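Local coordinates for protein acetate kinase (Entamoeba histolytica, PDB 4H0O) that interconverts acetate and acetyl phosphate as a pyrophosphate-dependent acetate kinase of the ASKHA superfamily, at residues S14-F19 with S90-H96; H100-K106 with T155-S159; S366-E372 with C384-N388; S204-A208 with I324-D328; R148-A152 with K397-F402. All blocks are in the same frame, centred on the assembly; numbering follows the deposited sequence.

Contact 1. Residues S14-F19 with S90-H96; sequences SNVLIF and SIAFVGH
Leu17 and Val94 are paired in a parallel ladder that runs from Val16–Phe93 to Ile18–Gly95. Leu17 is held through both of its backbone polar atoms. Leu17 N donates to Phe93 O at 2.8 Å, and Leu17 O accepts from Gly95 N, also at 2.8 Å. The Leu17 side chain projects on the same side of the sheet as Val94. Leu17 CB meets CG2 of Ile91 at 3.9 Å. CG is anti to the backbone N (chi1 174°), and the Leu17 CD2 branch lies beside Ile91 CD1.

Asn15 extends the pairing just before the first bridge. Its ND2 donates to Ser90 O at 2.8 Å, with the acceptor close to the amide plane and the donor in the plane of the carbonyl. A water also ties Asn15 N to Ser90 O. Asn15 O takes Ala92 N at 3.1 Å and, more weakly, Phe93 N.

Phe93 lies on the other side of the sheet from Leu17. Its CB sits against both methyls of Val16, 4.1 Å from CG1. Near the far end, Phe19 CD2 approaches His96 CE1 at 3.7 Å; the two rings are slid apart and barely overlap.

Strand 26-31 pairs with the other edge of strand 16-21, and strand 148-153 with that of 93-98. Helices 73-86 and 129-143 cover the face bearing Leu17 and Val94. Phe404 packs on the opposite face.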
# COMPACT_ATOMS: atom_id res chain seq x y z
N SER B 14 -21.47 -26.80 -31.41
CA SER B 14 -20.23 -26.13 -31.78
C SER B 14 -19.13 -26.40 -30.77
O SER B 14 -19.34 -26.27 -29.56
CB SER B 14 -20.46 -24.63 -31.93
OG SER B 14 -21.24 -24.34 -33.08
N ASN B 15 -17.95 -26.78 -31.26
CA ASN B 15 -16.82 -27.06 -30.39
C ASN B 15 -15.91 -25.84 -30.27
O ASN B 15 -15.69 -25.12 -31.24
CB ASN B 15 -16.03 -28.26 -30.92
CG ASN B 15 -16.83 -29.55 -30.91
OD1 ASN B 15 -17.65 -29.78 -30.02
ND2 ASN B 15 -16.59 -30.40 -31.90
N VAL B 16 -15.38 -25.62 -29.07
CA VAL B 16 -14.45 -24.52 -28.83
C VAL B 16 -13.14 -25.06 -28.29
O VAL B 16 -13.12 -25.76 -27.27
CB VAL B 16 -15.02 -23.48 -27.85
CG1 VAL B 16 -14.05 -22.32 -27.67
CG2 VAL B 16 -16.36 -22.95 -28.35
N LEU B 17 -12.04 -24.74 -28.97
CA LEU B 17 -10.71 -25.15 -28.54
C LEU B 17 -10.09 -24.07 -27.66
O LEU B 17 -9.93 -22.93 -28.10
CB LEU B 17 -9.83 -25.42 -29.76
CG LEU B 17 -8.35 -25.74 -29.51
CD1 LEU B 17 -8.20 -27.00 -28.67
CD2 LEU B 17 -7.59 -25.88 -30.82
N ILE B 18 -9.76 -24.41 -26.42
CA ILE B 18 -9.07 -23.47 -25.53
C ILE B 18 -7.62 -23.90 -25.29
O ILE B 18 -7.37 -25.03 -24.86
CB ILE B 18 -9.79 -23.30 -24.17
CG1 ILE B 18 -11.00 -22.37 -24.31
CG2 ILE B 18 -8.85 -22.72 -23.12
CD1 ILE B 18 -12.26 -23.09 -24.68
N PHE B 19 -6.68 -23.01 -25.58
CA PHE B 19 -5.27 -23.29 -25.31
C PHE B 19 -4.84 -22.69 -23.98
O PHE B 19 -5.07 -21.51 -23.71
CB PHE B 19 -4.39 -22.75 -26.44
CG PHE B 19 -4.34 -23.63 -27.65
CD1 PHE B 19 -3.83 -24.92 -27.56
CD2 PHE B 19 -4.78 -23.17 -28.88
CE1 PHE B 19 -3.77 -25.73 -28.68
CE2 PHE B 19 -4.72 -23.98 -30.00
CZ PHE B 19 -4.22 -25.26 -29.90
N SER B 90 -14.35 -31.37 -35.12
CA SER B 90 -14.35 -30.11 -35.86
C SER B 90 -14.42 -28.93 -34.90
O SER B 90 -15.09 -28.99 -33.86
CB SER B 90 -15.52 -30.06 -36.85
OG SER B 90 -16.74 -29.81 -36.19
N ILE B 91 -13.73 -27.85 -35.25
CA ILE B 91 -13.55 -26.72 -34.34
C ILE B 91 -14.09 -25.42 -34.93
O ILE B 91 -13.68 -24.99 -36.00
CB ILE B 91 -12.06 -26.56 -33.97
CG1 ILE B 91 -11.57 -27.81 -33.24
CG2 ILE B 91 -11.83 -25.31 -33.13
CD1 ILE B 91 -10.08 -27.95 -33.20
N ALA B 92 -15.02 -24.79 -34.20
CA ALA B 92 -15.67 -23.57 -34.66
C ALA B 92 -15.02 -22.31 -34.09
O ALA B 92 -15.09 -21.24 -34.69
CB ALA B 92 -17.15 -23.59 -34.32
N PHE B 93 -14.39 -22.45 -32.92
CA PHE B 93 -13.77 -21.31 -32.25
C PHE B 93 -12.49 -21.70 -31.49
O PHE B 93 -12.40 -22.80 -30.93
CB PHE B 93 -14.76 -20.64 -31.29
CG PHE B 93 -15.99 -20.09 -31.96
CD1 PHE B 93 -15.96 -18.86 -32.60
CD2 PHE B 93 -17.18 -20.81 -31.95
CE1 PHE B 93 -17.09 -18.35 -33.22
CE2 PHE B 93 -18.32 -20.30 -32.56
CZ PHE B 93 -18.27 -19.07 -33.20
N VAL B 94 -11.52 -20.79 -31.47
CA VAL B 94 -10.31 -21.00 -30.68
C VAL B 94 -10.14 -19.84 -29.70
O VAL B 94 -10.15 -18.67 -30.09
CB VAL B 94 -9.04 -21.12 -31.56
CG1 VAL B 94 -7.86 -21.58 -30.73
CG2 VAL B 94 -9.28 -22.10 -32.69
N GLY B 95 -9.99 -20.17 -28.42
CA GLY B 95 -9.78 -19.16 -27.40
C GLY B 95 -8.33 -19.13 -26.94
O GLY B 95 -7.70 -20.18 -26.78
N HIS B 96 -7.80 -17.92 -26.74
CA HIS B 96 -6.42 -17.76 -26.29
C HIS B 96 -6.36 -16.82 -25.09
O HIS B 96 -7.28 -16.02 -24.87
CB HIS B 96 -5.55 -17.20 -27.41
CG HIS B 96 -5.51 -18.06 -28.63
ND1 HIS B 96 -4.57 -19.04 -28.83
CD2 HIS B 96 -6.29 -18.07 -29.75
CE1 HIS B 96 -4.77 -19.63 -29.99
NE2 HIS B 96 -5.81 -19.05 -30.57
O HOH W 1 -17.81 -27.38 -33.99

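Contact 2. Residues H100-K106 with T155-S159; sequences HGGSYFK and TAFHS
Thr155 meets His100 and Gly101 with its two branches, and one torsion places both. At chi1 52° OG1 sits between the backbone N and the carbonyl carbon, where it faces Gly101. CG2 is then anti to the carbonyl carbon and lies by the imidazole of His100, 3.7 Å from ND1. Ser159 has a similar first torsion (chi1 80°), which brings OG near the backbone of Lys106.

The firm bond is Gly101 N to Thr155 OG1, 3.1 Å with an N-H...O angle of 157°. The hydroxyl oxygen of one loop thus accepts a backbone N-H of the other.

The two loops follow strands 93-98 and 148-153, which are parallel neighbours in a sheet of the ribonuclease H-like fold. They leave the same end of that sheet. Thr155 directly follows Asp154, predicted to be the catalytic proton donor or acceptor, so this contact borders the probable active site.

Further along, the fit is mostly van der Waals. Lys106 CB touches Ser159 CB at 3.6 Å, and Ala156 CB lies 3.5 Å from Lys106 O. Ser159 OG gives Lys106 O a weak bond at 3.4 Å. Lys106 O and Ala156 O are close, but both are acceptors and do not bond to each other. Ala156 O instead takes Ser159 N at 3.0 Å, within a tight turn. The His100 ring is also met edge-to-face by Phe181 and Phe183.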
# COMPACT_ATOMS: atom_id res chain seq x y z
N HIS B 100 -0.79 -9.55 -20.67
CA HIS B 100 -0.66 -8.09 -20.58
C HIS B 100 -0.88 -7.42 -21.93
O HIS B 100 -0.04 -7.51 -22.83
CB HIS B 100 0.73 -7.75 -20.03
CG HIS B 100 0.86 -6.35 -19.52
ND1 HIS B 100 -0.05 -5.35 -19.82
CD2 HIS B 100 1.79 -5.77 -18.73
CE1 HIS B 100 0.32 -4.23 -19.24
NE2 HIS B 100 1.44 -4.45 -18.56
N GLY B 101 -2.01 -6.72 -22.06
CA GLY B 101 -2.38 -6.09 -23.32
C GLY B 101 -2.00 -4.63 -23.44
O GLY B 101 -2.26 -4.00 -24.47
N GLY B 102 -1.39 -4.08 -22.39
CA GLY B 102 -0.94 -2.70 -22.41
C GLY B 102 -2.04 -1.67 -22.55
O GLY B 102 -3.18 -1.90 -22.13
N SER B 103 -1.71 -0.54 -23.17
CA SER B 103 -2.63 0.59 -23.28
C SER B 103 -3.74 0.37 -24.31
O SER B 103 -4.86 0.84 -24.12
CB SER B 103 -1.85 1.87 -23.61
OG SER B 103 -1.07 1.70 -24.78
N TYR B 104 -3.44 -0.36 -25.39
CA TYR B 104 -4.39 -0.52 -26.49
C TYR B 104 -5.63 -1.35 -26.12
O TYR B 104 -6.75 -0.97 -26.46
CB TYR B 104 -3.70 -1.13 -27.72
CG TYR B 104 -4.64 -1.38 -28.89
CD1 TYR B 104 -4.99 -0.35 -29.75
CD2 TYR B 104 -5.18 -2.64 -29.12
CE1 TYR B 104 -5.84 -0.57 -30.82
CE2 TYR B 104 -6.03 -2.86 -30.18
CZ TYR B 104 -6.36 -1.83 -31.03
OH TYR B 104 -7.21 -2.05 -32.08
N PHE B 105 -5.42 -2.46 -25.44
CA PHE B 105 -6.52 -3.39 -25.17
C PHE B 105 -7.36 -3.02 -23.93
O PHE B 105 -7.01 -3.38 -22.80
CB PHE B 105 -6.00 -4.83 -25.08
CG PHE B 105 -5.51 -5.38 -26.39
CD1 PHE B 105 -6.39 -5.98 -27.28
CD2 PHE B 105 -4.16 -5.33 -26.73
CE1 PHE B 105 -5.95 -6.50 -28.49
CE2 PHE B 105 -3.71 -5.84 -27.94
CZ PHE B 105 -4.60 -6.43 -28.81
N LYS B 106 -8.46 -2.31 -24.17
CA LYS B 106 -9.44 -2.02 -23.14
C LYS B 106 -10.50 -3.12 -23.13
O LYS B 106 -11.27 -3.26 -22.19
CB LYS B 106 -10.10 -0.65 -23.38
CG LYS B 106 -9.18 0.54 -23.16
CD LYS B 106 -9.13 1.44 -24.39
CE LYS B 106 -8.09 2.54 -24.24
NZ LYS B 106 -7.29 2.73 -25.49
N THR B 155 -5.75 -7.87 -18.72
CA THR B 155 -5.68 -6.49 -18.22
C THR B 155 -6.89 -5.64 -18.62
O THR B 155 -7.07 -4.54 -18.10
CB THR B 155 -4.40 -5.78 -18.70
OG1 THR B 155 -4.28 -5.89 -20.13
CG2 THR B 155 -3.17 -6.39 -18.06
N ALA B 156 -7.70 -6.15 -19.54
CA ALA B 156 -8.80 -5.38 -20.13
C ALA B 156 -9.91 -4.97 -19.15
O ALA B 156 -10.45 -3.87 -19.26
CB ALA B 156 -9.39 -6.12 -21.32
N PHE B 157 -10.26 -5.86 -18.22
CA PHE B 157 -11.35 -5.60 -17.27
C PHE B 157 -11.12 -4.33 -16.47
O PHE B 157 -12.07 -3.68 -16.04
CB PHE B 157 -11.54 -6.80 -16.32
CG PHE B 157 -12.65 -6.61 -15.30
CD1 PHE B 157 -13.96 -6.42 -15.71
CD2 PHE B 157 -12.38 -6.67 -13.94
CE1 PHE B 157 -14.98 -6.26 -14.78
CE2 PHE B 157 -13.39 -6.52 -13.00
CZ PHE B 157 -14.70 -6.31 -13.42
N HIS B 158 -9.86 -3.97 -16.29
CA HIS B 158 -9.49 -2.82 -15.48
C HIS B 158 -9.40 -1.51 -16.27
O HIS B 158 -8.87 -0.52 -15.78
CB HIS B 158 -8.18 -3.09 -14.75
CG HIS B 158 -8.21 -4.30 -13.88
ND1 HIS B 158 -9.08 -4.44 -12.82
CD2 HIS B 158 -7.47 -5.44 -13.90
CE1 HIS B 158 -8.88 -5.61 -12.23
NE2 HIS B 158 -7.90 -6.23 -12.87
N SER B 159 -9.91 -1.52 -17.50
CA SER B 159 -9.90 -0.32 -18.33
C SER B 159 -10.86 0.75 -17.80
O SER B 159 -10.74 1.93 -18.14
CB SER B 159 -10.26 -0.66 -19.78
OG SER B 159 -11.66 -0.79 -19.95

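Contact 3. Residues S366-E372 with C384-N388; sequences SMGKKIE and CVAPN
Ile371 and Val385 come together backbone to backbone, through a CA-H...O contact. Ile371 CA lies 3.3 Å from Val385 O, and the angle at the hydrogen is 168°, nearly straight. The next residue, Glu372, forms an antiparallel bridge with Val385 in a hydrogen-bonded pair position. The pairing is loose: Glu372 N is 3.6 Å from Val385 O, and no hydrogen bond crosses between the segments.

Apolar contacts do most of the work. Ile371 and Pro387 meet at about a right angle, with CG1 of the isoleucine 3.5 Å from CD of the proline. The same CG1 reaches Ala386 CB at 4.0 Å. It is anti to its own carbonyl carbon (chi1 -60°), beside the backbone N, on the side where Pro387 CD lies. The CG corner of the Pro387 ring fits into the bend of 368-370, 3.5 Å from Gly368 O and 3.7 Å from Lys370 CA.

Val385 CG2 meets a mixed set: Ser366 OG at 3.7 Å and Glu372 CG at 3.9 Å, the glutamate and valine side chains lying side by side. Ser366 OG also receives a weak bond from Gly368 N, inside the turn. Gly368 has positive phi, a conformation that favours glycine.

Strand 382-385 has strand 329-333 on its other side, with backbone bonds from Cys384 and Ala386. Segment 366-372 leads into the short strand 372-373, the antiparallel edge of this six-stranded mixed sheet in the ribonuclease H-like fold.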
# COMPACT_ATOMS: atom_id res chain seq x y z
N SER B 366 -16.11 -26.00 3.37
CA SER B 366 -16.20 -25.55 1.99
C SER B 366 -14.85 -25.62 1.26
O SER B 366 -13.83 -25.14 1.77
CB SER B 366 -16.76 -24.13 1.92
OG SER B 366 -16.93 -23.72 0.57
N MET B 367 -14.85 -26.22 0.08
CA MET B 367 -13.66 -26.26 -0.76
C MET B 367 -13.90 -25.45 -2.03
O MET B 367 -13.11 -25.51 -2.97
CB MET B 367 -13.27 -27.70 -1.09
CG MET B 367 -12.73 -28.48 0.10
SD MET B 367 -11.14 -27.88 0.71
CE MET B 367 -10.05 -28.46 -0.58
N GLY B 368 -15.00 -24.71 -2.05
CA GLY B 368 -15.30 -23.80 -3.14
C GLY B 368 -15.52 -24.48 -4.48
O GLY B 368 -15.22 -23.90 -5.53
N LYS B 369 -16.04 -25.70 -4.45
CA LYS B 369 -16.38 -26.40 -5.69
C LYS B 369 -17.56 -25.73 -6.37
O LYS B 369 -17.79 -25.92 -7.57
CB LYS B 369 -16.67 -27.88 -5.42
CG LYS B 369 -15.42 -28.69 -5.10
CD LYS B 369 -14.30 -28.36 -6.09
CE LYS B 369 -12.99 -29.03 -5.72
NZ LYS B 369 -11.87 -28.52 -6.56
N LYS B 370 -18.30 -24.93 -5.62
CA LYS B 370 -19.44 -24.18 -6.15
C LYS B 370 -19.75 -22.95 -5.31
O LYS B 370 -19.45 -22.91 -4.11
CB LYS B 370 -20.67 -25.08 -6.24
CG LYS B 370 -21.20 -25.55 -4.90
CD LYS B 370 -22.59 -26.15 -5.03
CE LYS B 370 -23.19 -26.46 -3.66
NZ LYS B 370 -24.47 -27.20 -3.78
N ILE B 371 -20.35 -21.94 -5.93
CA ILE B 371 -20.70 -20.71 -5.24
C ILE B 371 -21.63 -20.98 -4.06
O ILE B 371 -22.74 -21.48 -4.23
CB ILE B 371 -21.38 -19.70 -6.18
CG1 ILE B 371 -20.44 -19.34 -7.34
CG2 ILE B 371 -21.79 -18.45 -5.42
CD1 ILE B 371 -21.08 -18.46 -8.39
N GLU B 372 -21.16 -20.67 -2.85
CA GLU B 372 -21.94 -20.88 -1.65
C GLU B 372 -21.59 -19.87 -0.57
O GLU B 372 -20.41 -19.65 -0.26
CB GLU B 372 -21.74 -22.30 -1.12
CG GLU B 372 -20.29 -22.76 -1.11
CD GLU B 372 -20.12 -24.18 -0.61
OE1 GLU B 372 -20.64 -24.49 0.48
OE2 GLU B 372 -19.47 -24.98 -1.31
N CYS B 384 -18.79 -14.99 0.32
CA CYS B 384 -18.94 -16.19 -0.49
C CYS B 384 -17.64 -16.60 -1.16
O CYS B 384 -16.71 -15.79 -1.29
CB CYS B 384 -20.02 -16.00 -1.55
SG CYS B 384 -19.47 -15.09 -3.00
N VAL B 385 -17.56 -17.86 -1.55
CA VAL B 385 -16.48 -18.35 -2.39
C VAL B 385 -17.05 -18.56 -3.78
O VAL B 385 -18.19 -19.02 -3.93
CB VAL B 385 -15.90 -19.68 -1.86
CG1 VAL B 385 -15.02 -19.44 -0.66
CG2 VAL B 385 -17.02 -20.66 -1.51
N ALA B 386 -16.28 -18.22 -4.81
CA ALA B 386 -16.74 -18.36 -6.18
C ALA B 386 -15.66 -18.96 -7.08
O ALA B 386 -14.56 -18.40 -7.18
CB ALA B 386 -17.21 -17.02 -6.73
N PRO B 387 -15.96 -20.10 -7.71
CA PRO B 387 -15.05 -20.84 -8.60
C PRO B 387 -14.59 -20.00 -9.79
O PRO B 387 -15.37 -19.20 -10.32
CB PRO B 387 -15.91 -22.00 -9.09
CG PRO B 387 -16.94 -22.20 -8.03
CD PRO B 387 -17.23 -20.82 -7.50
N ASN B 388 -13.34 -20.20 -10.22
CA ASN B 388 -12.79 -19.49 -11.36
C ASN B 388 -11.85 -20.36 -12.19
O ASN B 388 -10.74 -19.94 -12.52
CB ASN B 388 -12.05 -18.22 -10.90
CG ASN B 388 -10.84 -18.54 -10.04
OD1 ASN B 388 -10.83 -19.51 -9.29
ND2 ASN B 388 -9.79 -17.71 -10.16

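Contact 4. Residues S204-A208 with I324-D328; sequences SKIIA and IGGLD
The carboxylate of Asp328 meets the backbone of Lys205 from out of its plane. Lys205 N donates to Asp328 OD2 at 3.0 Å, and the donor stands 37° out of the carboxylate plane. The flat peptide group of Lys205 is met differently. Its O accepts Asp328 N at 2.9 Å, and this donor lies in the carbonyl plane. Lys205 is thus gripped through both backbone polar atoms by one residue. CG of Asp328 is anti to the carbonyl carbon (chi1 -59°), which puts the carboxylate beside the start of the strand, near Lys205 N.

The lysine side chain runs along the loop, straight until a bend at chi4. Its NZ then points at Ile324 O, 2.6 Å away and nearly along the C=O axis. CE passes 3.5 Å from Gly325 O.

Helix 299-324 stops here in a Schellman motif. Gly325 is the C-prime residue with positive phi; Gly326 N returns to Met321 O and Gly325 N to Val322 O. A positive amine at this C-terminal end would be favoured by the helix dipole. After the turn the chain enters strand 329-333, the parallel neighbour of strand 205-211, and Ile207 continues the pairing with Leu329 and Val331.

Ile207 fills the apolar side. Its CG1 touches Ile324 CD1 at 3.9 Å and Leu327 CD1 at 4.0 Å; the Ile207 and Leu327 side chains cross at about a right angle. Ile317, Leu320 and Met321 of the helix also pack on it.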
# COMPACT_ATOMS: atom_id res chain seq x y z
N SER B 204 -24.54 -3.13 -6.48
CA SER B 204 -23.76 -3.85 -5.48
C SER B 204 -22.36 -3.26 -5.35
O SER B 204 -21.80 -2.74 -6.32
CB SER B 204 -23.64 -5.32 -5.88
OG SER B 204 -22.95 -5.46 -7.11
N LYS B 205 -21.82 -3.33 -4.14
CA LYS B 205 -20.42 -2.99 -3.91
C LYS B 205 -19.70 -4.27 -3.51
O LYS B 205 -19.96 -4.84 -2.45
CB LYS B 205 -20.29 -1.92 -2.82
CG LYS B 205 -20.86 -0.58 -3.23
CD LYS B 205 -20.88 0.40 -2.07
CE LYS B 205 -21.47 1.73 -2.51
NZ LYS B 205 -20.78 2.24 -3.73
N ILE B 206 -18.81 -4.72 -4.39
CA ILE B 206 -18.18 -6.02 -4.23
C ILE B 206 -16.67 -5.87 -4.14
O ILE B 206 -16.06 -5.12 -4.90
CB ILE B 206 -18.54 -6.95 -5.41
CG1 ILE B 206 -20.06 -7.04 -5.56
CG2 ILE B 206 -17.93 -8.33 -5.23
CD1 ILE B 206 -20.53 -7.93 -6.70
N ILE B 207 -16.06 -6.57 -3.17
CA ILE B 207 -14.61 -6.70 -3.12
C ILE B 207 -14.27 -8.16 -3.36
O ILE B 207 -14.67 -9.04 -2.59
CB ILE B 207 -14.02 -6.22 -1.78
CG1 ILE B 207 -14.20 -4.71 -1.62
CG2 ILE B 207 -12.55 -6.57 -1.68
CD1 ILE B 207 -13.62 -4.14 -0.34
N ALA B 208 -13.54 -8.42 -4.44
CA ALA B 208 -13.15 -9.78 -4.78
C ALA B 208 -11.68 -10.02 -4.45
O ALA B 208 -10.84 -9.15 -4.68
CB ALA B 208 -13.41 -10.06 -6.24
N ILE B 324 -14.64 2.51 -2.74
CA ILE B 324 -15.86 2.20 -3.48
C ILE B 324 -17.12 2.63 -2.72
O ILE B 324 -18.23 2.55 -3.26
CB ILE B 324 -15.95 0.70 -3.84
CG1 ILE B 324 -16.12 -0.16 -2.58
CG2 ILE B 324 -14.71 0.27 -4.63
CD1 ILE B 324 -16.21 -1.65 -2.87
N GLY B 325 -16.95 3.06 -1.48
CA GLY B 325 -18.04 3.63 -0.71
C GLY B 325 -18.86 2.63 0.09
O GLY B 325 -20.02 2.90 0.42
N GLY B 326 -18.28 1.48 0.42
CA GLY B 326 -18.99 0.48 1.19
C GLY B 326 -18.68 -0.95 0.78
O GLY B 326 -17.77 -1.20 -0.00
N LEU B 327 -19.45 -1.90 1.33
CA LEU B 327 -19.21 -3.32 1.10
C LEU B 327 -20.46 -4.15 1.34
O LEU B 327 -20.96 -4.22 2.47
CB LEU B 327 -18.08 -3.82 2.00
CG LEU B 327 -17.81 -5.32 1.95
CD1 LEU B 327 -17.33 -5.72 0.57
CD2 LEU B 327 -16.78 -5.73 3.01
N ASP B 328 -20.97 -4.79 0.29
CA ASP B 328 -22.11 -5.68 0.41
C ASP B 328 -21.67 -7.15 0.39
O ASP B 328 -22.23 -7.99 1.10
CB ASP B 328 -23.11 -5.44 -0.72
CG ASP B 328 -23.62 -4.01 -0.74
OD1 ASP B 328 -23.86 -3.45 0.35
OD2 ASP B 328 -23.79 -3.46 -1.85

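Contact 5. Residues R148-A152 with K397-F402; sequences RQYVA and KGKELF
Tyr150 OH lies beside Gly398, 3.6 Å from its CA, and hydrogen-bonds the carbonyl of Ile394, one turn earlier in the helix. That bond fixes the tip of the phenol. No hydrogen bond runs directly between 148-152 and 397-402.

Gly398 CA sits over one face of the Tyr150 ring as a CH-pi contact, 3.8 Å from the centroid and 25° off the normal. The fit is close: Tyr150 CZ is 3.4 Å from Gly398 CA. Tyr150 CG lies between the backbone N and the carbonyl carbon, and the ring reaches across to the helix.

Two further helix residues touch Tyr150. Leu401 CD1 lies against Tyr150 CB at 3.7 Å. Phe402 brings CE2 to Tyr150 CD1 at 3.6 Å; the atom of Tyr150 is in the plane of the Phe402 ring, at its edge. The two ring planes are 65° apart.

Arg148 bends at chi2 and chi3 and folds back beside Phe402. Its CB is 3.9 Å from Phe402 CZ, while NH2 lies at the edge of the Phe402 ring, and the guanidinium is turned steeply against the ring, not stacked on it. At the other end, Ala152 CB meets Lys397 CG at 4.0 Å.

The helix crosses the strand at 126°, with axes 9.3 Å apart. This is alpha/beta layer packing, in which the last helix, 390-402, lies against the N-terminal sheet of the ribonuclease H-like fold.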
# COMPACT_ATOMS: atom_id res chain seq x y z
N ARG B 148 -12.95 -18.74 -36.53
CA ARG B 148 -12.98 -17.54 -35.69
C ARG B 148 -12.16 -17.78 -34.42
O ARG B 148 -12.32 -18.81 -33.75
CB ARG B 148 -14.42 -17.18 -35.33
CG ARG B 148 -15.37 -17.13 -36.53
CD ARG B 148 -15.06 -15.94 -37.43
NE ARG B 148 -15.57 -14.69 -36.87
CZ ARG B 148 -14.90 -13.55 -36.86
NH1 ARG B 148 -13.67 -13.49 -37.37
NH2 ARG B 148 -15.45 -12.46 -36.33
N GLN B 149 -11.28 -16.84 -34.10
CA GLN B 149 -10.45 -16.96 -32.91
C GLN B 149 -10.46 -15.66 -32.11
O GLN B 149 -10.62 -14.57 -32.67
CB GLN B 149 -9.01 -17.36 -33.28
CG GLN B 149 -8.94 -18.60 -34.17
CD GLN B 149 -7.57 -19.24 -34.22
OE1 GLN B 149 -6.79 -19.14 -33.27
NE2 GLN B 149 -7.26 -19.90 -35.33
N TYR B 150 -10.32 -15.78 -30.79
CA TYR B 150 -10.35 -14.63 -29.90
C TYR B 150 -9.26 -14.69 -28.85
O TYR B 150 -8.82 -15.78 -28.45
CB TYR B 150 -11.72 -14.50 -29.22
CG TYR B 150 -12.06 -15.62 -28.25
CD1 TYR B 150 -12.63 -16.80 -28.70
CD2 TYR B 150 -11.84 -15.48 -26.89
CE1 TYR B 150 -12.96 -17.82 -27.82
CE2 TYR B 150 -12.16 -16.49 -26.00
CZ TYR B 150 -12.72 -17.65 -26.48
OH TYR B 150 -13.04 -18.66 -25.60
N VAL B 151 -8.82 -13.52 -28.40
CA VAL B 151 -7.83 -13.45 -27.35
C VAL B 151 -8.42 -12.79 -26.10
O VAL B 151 -8.91 -11.66 -26.15
CB VAL B 151 -6.54 -12.72 -27.82
CG1 VAL B 151 -6.87 -11.37 -28.43
CG2 VAL B 151 -5.56 -12.58 -26.69
N ALA B 152 -8.42 -13.52 -24.99
CA ALA B 152 -8.90 -12.98 -23.73
C ALA B 152 -7.75 -12.25 -23.03
O ALA B 152 -6.75 -12.86 -22.68
CB ALA B 152 -9.42 -14.10 -22.85
N LYS B 397 -15.41 -15.78 -21.88
CA LYS B 397 -15.08 -14.60 -22.67
C LYS B 397 -15.52 -14.82 -24.12
O LYS B 397 -15.91 -13.88 -24.82
CB LYS B 397 -13.58 -14.31 -22.60
CG LYS B 397 -13.21 -12.83 -22.78
CD LYS B 397 -13.86 -11.98 -21.68
CE LYS B 397 -14.08 -10.54 -22.12
NZ LYS B 397 -14.48 -10.46 -23.55
N GLY B 398 -15.47 -16.08 -24.55
CA GLY B 398 -15.89 -16.43 -25.90
C GLY B 398 -17.39 -16.40 -26.10
O GLY B 398 -17.87 -16.00 -27.17
N LYS B 399 -18.14 -16.83 -25.08
CA LYS B 399 -19.60 -16.74 -25.11
C LYS B 399 -20.00 -15.28 -25.25
O LYS B 399 -20.96 -14.94 -25.94
CB LYS B 399 -20.21 -17.32 -23.83
CG LYS B 399 -19.84 -18.77 -23.53
CD LYS B 399 -20.60 -19.28 -22.30
CE LYS B 399 -20.00 -20.57 -21.77
NZ LYS B 399 -20.69 -21.04 -20.52
N GLU B 400 -19.25 -14.42 -24.58
CA GLU B 400 -19.52 -12.99 -24.57
C GLU B 400 -19.25 -12.36 -25.95
O GLU B 400 -19.95 -11.44 -26.36
CB GLU B 400 -18.64 -12.33 -23.51
CG GLU B 400 -18.84 -10.84 -23.31
CD GLU B 400 -18.02 -10.31 -22.16
OE1 GLU B 400 -17.84 -11.06 -21.16
OE2 GLU B 400 -17.54 -9.16 -22.24
N LEU B 401 -18.25 -12.88 -26.65
CA LEU B 401 -17.83 -12.31 -27.93
C LEU B 401 -18.56 -12.90 -29.14
O LEU B 401 -18.75 -12.21 -30.14
CB LEU B 401 -16.32 -12.50 -28.13
CG LEU B 401 -15.37 -11.72 -27.22
CD1 LEU B 401 -13.93 -12.03 -27.57
CD2 LEU B 401 -15.64 -10.23 -27.33
N PHE B 402 -18.97 -14.16 -29.04
CA PHE B 402 -19.54 -14.87 -30.19
C PHE B 402 -20.96 -15.40 -29.95
O PHE B 402 -21.62 -15.85 -30.89
CB PHE B 402 -18.63 -16.02 -30.61
CG PHE B 402 -17.33 -15.58 -31.21
CD1 PHE B 402 -17.30 -14.84 -32.38
CD2 PHE B 402 -16.12 -15.92 -30.61
CE1 PHE B 402 -16.11 -14.44 -32.95
CE2 PHE B 402 -14.92 -15.52 -31.17
CZ PHE B 402 -14.91 -14.78 -32.34

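In the fold
Contacts 1 and 5 share the eight-stranded sheet. Their centres are about 9 Å apart, and strands 93-98 and 148-153 adjoin, so 16-21, 93-98 and 148-153 run parallel side by side. Contact 2 joins the loops that follow the latter two strands, its centre about 16 Å from that of contact 5. Contacts 3 and 4 belong to the six-stranded sheet, about 19 Å apart between centres. Along the chain both are nested within the loop closed by contact 5. The chain therefore builds the second sheet, then returns through helix 390-402 to the first. Such paired sheets are consistent with the two-lobed ASKHA plan, with Asp154 and His184, predicted to act in catalysis, near contact 2.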